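Local coordinates for protein nucleoside-diphosphate sugar epimerase (SulA family) (Corynebacterium glutamicum, PDB 3OH8) that probably acts as an NAD(P)-dependent epimerase of nucleoside-diphosphate sugars, with a Rossmann-type domain expected to hold the dinucleotide, at residues Phe277-Glu280 with Val281-Trp285; Val491-Ser494 with Ile495-Ser498. All coordinates share one frame; numbering follows the deposited sequence.

Contact 1 (Phe277-Glu280 with Val281-Trp285); sequences FLAE and VCRDW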
loop_
_atom_site.group_PDB
_atom_site.type_symbol
_atom_site.label_atom_id
_atom_site.label_comp_id
_atom_site.label_asym_id
_atom_site.label_seq_id
_atom_site.Cartn_x
_atom_site.Cartn_y
_atom_site.Cartn_z
ATOM N N PHE A 277 9.679 -21.754 18.902
ATOM C CA PHE A 277 10.799 -21.480 18.014
ATOM C C PHE A 277 10.565 -20.201 17.216
ATOM O O PHE A 277 11.496 -19.445 16.950
ATOM C CB PHE A 277 11.054 -22.647 17.062
ATOM C CG PHE A 277 12.282 -22.471 16.212
ATOM C CD1 PHE A 277 13.547 -22.501 16.789
ATOM C CD2 PHE A 277 12.177 -22.268 14.846
ATOM C CE1 PHE A 277 14.690 -22.342 16.019
ATOM C CE2 PHE A 277 13.315 -22.108 14.065
ATOM C CZ PHE A 277 14.576 -22.144 14.658
ATOM N N LEU A 278 9.315 -19.970 16.834
ATOM C CA LEU A 278 8.961 -18.754 16.120
ATOM C C LEU A 278 9.397 -17.535 16.926
ATOM O O LEU A 278 10.040 -16.614 16.399
ATOM C CB LEU A 278 7.455 -18.714 15.863
ATOM C CG LEU A 278 6.881 -17.393 15.349
ATOM C CD1 LEU A 278 7.499 -17.042 14.010
ATOM C CD2 LEU A 278 5.358 -17.472 15.247
ATOM N N ALA A 279 9.037 -17.521 18.206
ATOM C CA ALA A 279 9.422 -16.424 19.095
ATOM C C ALA A 279 10.940 -16.262 19.157
ATOM O O ALA A 279 11.455 -15.140 19.197
ATOM C CB ALA A 279 8.856 -16.637 20.498
ATOM N N GLU A 280 11.654 -17.385 19.176
ATOM C CA GLU A 280 13.101 -17.332 19.290
ATOM C C GLU A 280 13.693 -16.696 18.045
ATOM O O GLU A 280 14.557 -15.835 18.136
ATOM C CB GLU A 280 13.692 -18.728 19.493
ATOM C CG GLU A 280 15.214 -18.752 19.455
ATOM C CD GLU A 280 15.784 -20.094 19.889
ATOM O OE1 GLU A 280 14.995 -21.029 20.140
ATOM O OE2 GLU A 280 17.023 -20.210 19.978
ATOM N N VAL A 281 13.218 -17.136 16.887
ATOM C CA VAL A 281 13.660 -16.576 15.615
ATOM C C VAL A 281 13.475 -15.068 15.606
ATOM O O VAL A 281 14.397 -14.325 15.273
ATOM C CB VAL A 281 12.895 -17.182 14.422
ATOM C CG1 VAL A 281 13.119 -16.345 13.171
ATOM C CG2 VAL A 281 13.330 -18.634 14.205
ATOM N N CYS A 282 12.294 -14.615 16.003
ATOM C CA CYS A 282 12.027 -13.184 16.039
ATOM C C CYS A 282 12.895 -12.428 17.040
ATOM O O CYS A 282 13.335 -11.313 16.748
ATOM C CB CYS A 282 10.536 -12.909 16.266
ATOM S SG CYS A 282 9.504 -13.540 14.932
ATOM N N ARG A 283 13.144 -13.008 18.215
ATOM C CA ARG A 283 14.047 -12.368 19.176
ATOM C C ARG A 283 15.424 -12.176 18.547
ATOM O O ARG A 283 16.025 -11.107 18.663
ATOM C CB ARG A 283 14.203 -13.186 20.478
ATOM C CG ARG A 283 12.963 -13.228 21.393
ATOM C CD ARG A 283 13.296 -13.825 22.777
ATOM N NE ARG A 283 13.771 -15.208 22.698
ATOM C CZ ARG A 283 12.979 -16.282 22.763
ATOM N NH1 ARG A 283 11.663 -16.143 22.894
ATOM N NH2 ARG A 283 13.499 -17.498 22.689
ATOM N N ASP A 284 15.936 -13.225 17.909
ATOM C CA ASP A 284 17.252 -13.153 17.276
ATOM C C ASP A 284 17.249 -12.150 16.126
ATOM O O ASP A 284 18.198 -11.394 15.935
ATOM C CB ASP A 284 17.636 -14.515 16.725
ATOM C CG ASP A 284 17.889 -15.541 17.827
ATOM O OD1 ASP A 284 17.979 -15.134 19.003
ATOM O OD2 ASP A 284 17.989 -16.743 17.509
ATOM N N TRP A 285 16.173 -12.171 15.349
ATOM C CA TRP A 285 16.026 -11.278 14.206
ATOM C C TRP A 285 16.071 -9.812 14.667
ATOM O O TRP A 285 16.763 -8.973 14.079
ATOM C CB TRP A 285 14.700 -11.618 13.532
ATOM C CG TRP A 285 14.370 -10.924 12.262
ATOM C CD1 TRP A 285 15.193 -10.166 11.481
ATOM C CD2 TRP A 285 13.095 -10.944 11.612
ATOM N NE1 TRP A 285 14.502 -9.706 10.376
ATOM C CE2 TRP A 285 13.213 -10.171 10.436
ATOM C CE3 TRP A 285 11.864 -11.542 11.914
ATOM C CZ2 TRP A 285 12.142 -9.976 9.556
ATOM C CZ3 TRP A 285 10.800 -11.344 11.047
ATOM C CH2 TRP A 285 10.946 -10.560 9.879
#

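Contact 2 (Val491-Ser494 with Ile495-Ser498); sequences VEQS and ILSS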
loop_
_atom_site.group_PDB
_atom_site.type_symbol
_atom_site.label_atom_id
_atom_site.label_comp_id
_atom_site.label_asym_id
_atom_site.label_seq_id
_atom_site.Cartn_x
_atom_site.Cartn_y
_atom_site.Cartn_z
ATOM N N VAL A 491 -17.592 13.366 -24.895
ATOM C CA VAL A 491 -16.830 13.235 -23.654
ATOM C C VAL A 491 -16.794 14.543 -22.876
ATOM O O VAL A 491 -16.955 14.553 -21.651
ATOM C CB VAL A 491 -15.375 12.758 -23.910
ATOM C CG1 VAL A 491 -14.560 12.820 -22.622
ATOM C CG2 VAL A 491 -15.359 11.344 -24.474
ATOM N N GLU A 492 -16.589 15.644 -23.596
ATOM C CA GLU A 492 -16.610 16.975 -22.995
ATOM C C GLU A 492 -17.955 17.263 -22.347
ATOM O O GLU A 492 -18.026 17.809 -21.250
ATOM C CB GLU A 492 -16.329 18.048 -24.049
ATOM C CG GLU A 492 -14.898 18.094 -24.528
ATOM C CD GLU A 492 -13.916 18.465 -23.427
ATOM O OE1 GLU A 492 -14.358 18.793 -22.301
ATOM O OE2 GLU A 492 -12.697 18.433 -23.696
ATOM N N GLN A 493 -19.033 16.917 -23.036
ATOM C CA GLN A 493 -20.360 17.121 -22.473
ATOM C C GLN A 493 -20.572 16.275 -21.218
ATOM O O GLN A 493 -21.137 16.751 -20.229
ATOM C CB GLN A 493 -21.449 16.831 -23.514
ATOM C CG GLN A 493 -21.478 17.855 -24.641
ATOM C CD GLN A 493 -21.613 19.272 -24.114
ATOM O OE1 GLN A 493 -22.584 19.595 -23.429
ATOM N NE2 GLN A 493 -20.631 20.120 -24.417
ATOM N N SER A 494 -20.136 15.016 -21.262
ATOM C CA SER A 494 -20.277 14.141 -20.101
ATOM C C SER A 494 -19.544 14.717 -18.902
ATOM O O SER A 494 -20.046 14.697 -17.778
ATOM C CB SER A 494 -19.752 12.729 -20.392
ATOM O OG SER A 494 -20.655 12.013 -21.211
ATOM N N ILE A 495 -18.340 15.212 -19.143
ATOM C CA ILE A 495 -17.522 15.765 -18.068
ATOM C C ILE A 495 -18.172 17.021 -17.484
ATOM O O ILE A 495 -18.360 17.132 -16.264
ATOM C CB ILE A 495 -16.107 16.072 -18.574
ATOM C CG1 ILE A 495 -15.363 14.761 -18.857
ATOM C CG2 ILE A 495 -15.346 16.952 -17.574
ATOM C CD1 ILE A 495 -14.031 14.938 -19.546
ATOM N N LEU A 496 -18.534 17.959 -18.357
ATOM C CA LEU A 496 -19.199 19.181 -17.907
ATOM C C LEU A 496 -20.447 18.851 -17.101
ATOM O O LEU A 496 -20.691 19.427 -16.039
ATOM C CB LEU A 496 -19.559 20.073 -19.099
ATOM C CG LEU A 496 -18.445 20.987 -19.628
ATOM C CD1 LEU A 496 -17.086 20.288 -19.659
ATOM C CD2 LEU A 496 -18.807 21.535 -21.008
ATOM N N SER A 497 -21.237 17.913 -17.610
ATOM C CA SER A 497 -22.451 17.499 -16.928
ATOM C C SER A 497 -22.161 16.886 -15.555
ATOM O O SER A 497 -22.885 17.132 -14.591
ATOM C CB SER A 497 -23.240 16.513 -17.788
ATOM O OG SER A 497 -24.422 16.125 -17.117
ATOM N N SER A 498 -21.097 16.092 -15.468
ATOM C CA SER A 498 -20.744 15.453 -14.207
ATOM C C SER A 498 -20.340 16.502 -13.164
ATOM O O SER A 498 -20.676 16.384 -11.981
ATOM C CB SER A 498 -19.632 14.410 -14.422
ATOM O OG SER A 498 -19.340 13.740 -13.204
#

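Contact 1 (Phe277-Glu280 with Val281-Trp285)
Val-281 lays its CG2 methyl over one face of the Phe-277 ring, a CH-pi contact one turn apart on helix 277-287 of the Rossmann-type domain. The methyl sits 27° off the ring normal. Its closest approach is to Phe-277 CE2, 3.5 Å from Val-281 CG2. Phe-277 CG stands anti to its backbone N (chi1 -174°), which swings the ring forward along the helix to meet it.

On another side of the helix, Arg-283 doubles back over the preceding turn. A bend in its chain lays the guanidinium with one face over the backbone of Ala-279 and Glu-280, NH2 coming to 3.4 Å from Glu-280 CA. The Glu-280 carboxylate is turned only 20° from the guanidinium plane, yet its OE1 stays 4.6 Å from Arg-283 NH2, too far for a salt bridge. Each group is instead held from outside: Ser-273 OG bonds Arg-283 NH1, and Lys-222 of helix 222-242 pairs with Glu-280 OE2. That lysine probably also eases the nearness of two acids, Glu-280 OE2 and Asp-284 OD2, 4.4 Å apart. Back at the Phe-277/Val-281 pair, the backbone Val-281 N donates to Phe-277 O at 2.9 Å, and Val-281 CG2 lies 3.4 Å from that same oxygen.

Contact 2 (Val491-Ser494 with Ile495-Ser498)
Ile-495 lies against Val-491 on the buried side of this helical stretch, its CD1 methyl 3.8 Å from Val-491 CG1. CG1 of Ile-495 sits beside its own backbone N (chi1 -70°), which folds the branch back over the previous turn until CG1 itself rests 3.2 Å from Val-491 O. The same carbonyl accepts the Ile-495 N-H at 2.9 Å, so a bond and an apolar branch crowd one oxygen. Both side chains press on Val-93 and Ser-108, and Ser-498 further along bonds Ser-6 through its OG. This is a C-terminal helix, 488-511, packed across an antiparallel sheet, with one stripe of side chains meeting strands 3-9, 91-99 and 102-110.

On the solvent side the side chains meet each other only loosely. The CD1 and CD2 methyls of exposed Leu-496 come no nearer than 4.1 Å to Glu-492 OE1 and Gln-493 NE2 respectively. The exception is against the backbone, where Leu-496 CD1 sits tight, 3.1 Å from Glu-492 O. The glutamate carboxylate is engaged elsewhere, its OE2 in a salt bridge with Arg-74. Ser-497 is exposed as well, and meets the preceding turn through its backbone N, bonded to Gln-493 O, and through CB, 3.2 Å from that same oxygen.

Contacts 1 and 2 lie on opposite sides of the chain's centre, their centres 58 Å apart and their nearest atoms about 45 Å apart, so neither touches the other. Contact 1 comes first along the chain, on helix 277-287 in the epimerase/dehydratase part of the chain, where it packs beside helix 222-242 of the Rossmann-type domain with its largely parallel sheet. Contact 2 follows more than 200 residues later on helix 488-511, which returns to cover the antiparallel sheet built from the N-terminal part of the chain. The two ends of the chain thus meet, the C-terminal helix lying against a sheet whose edge strand is 3-9, while contact 1 belongs to the probable nucleotide-binding domain.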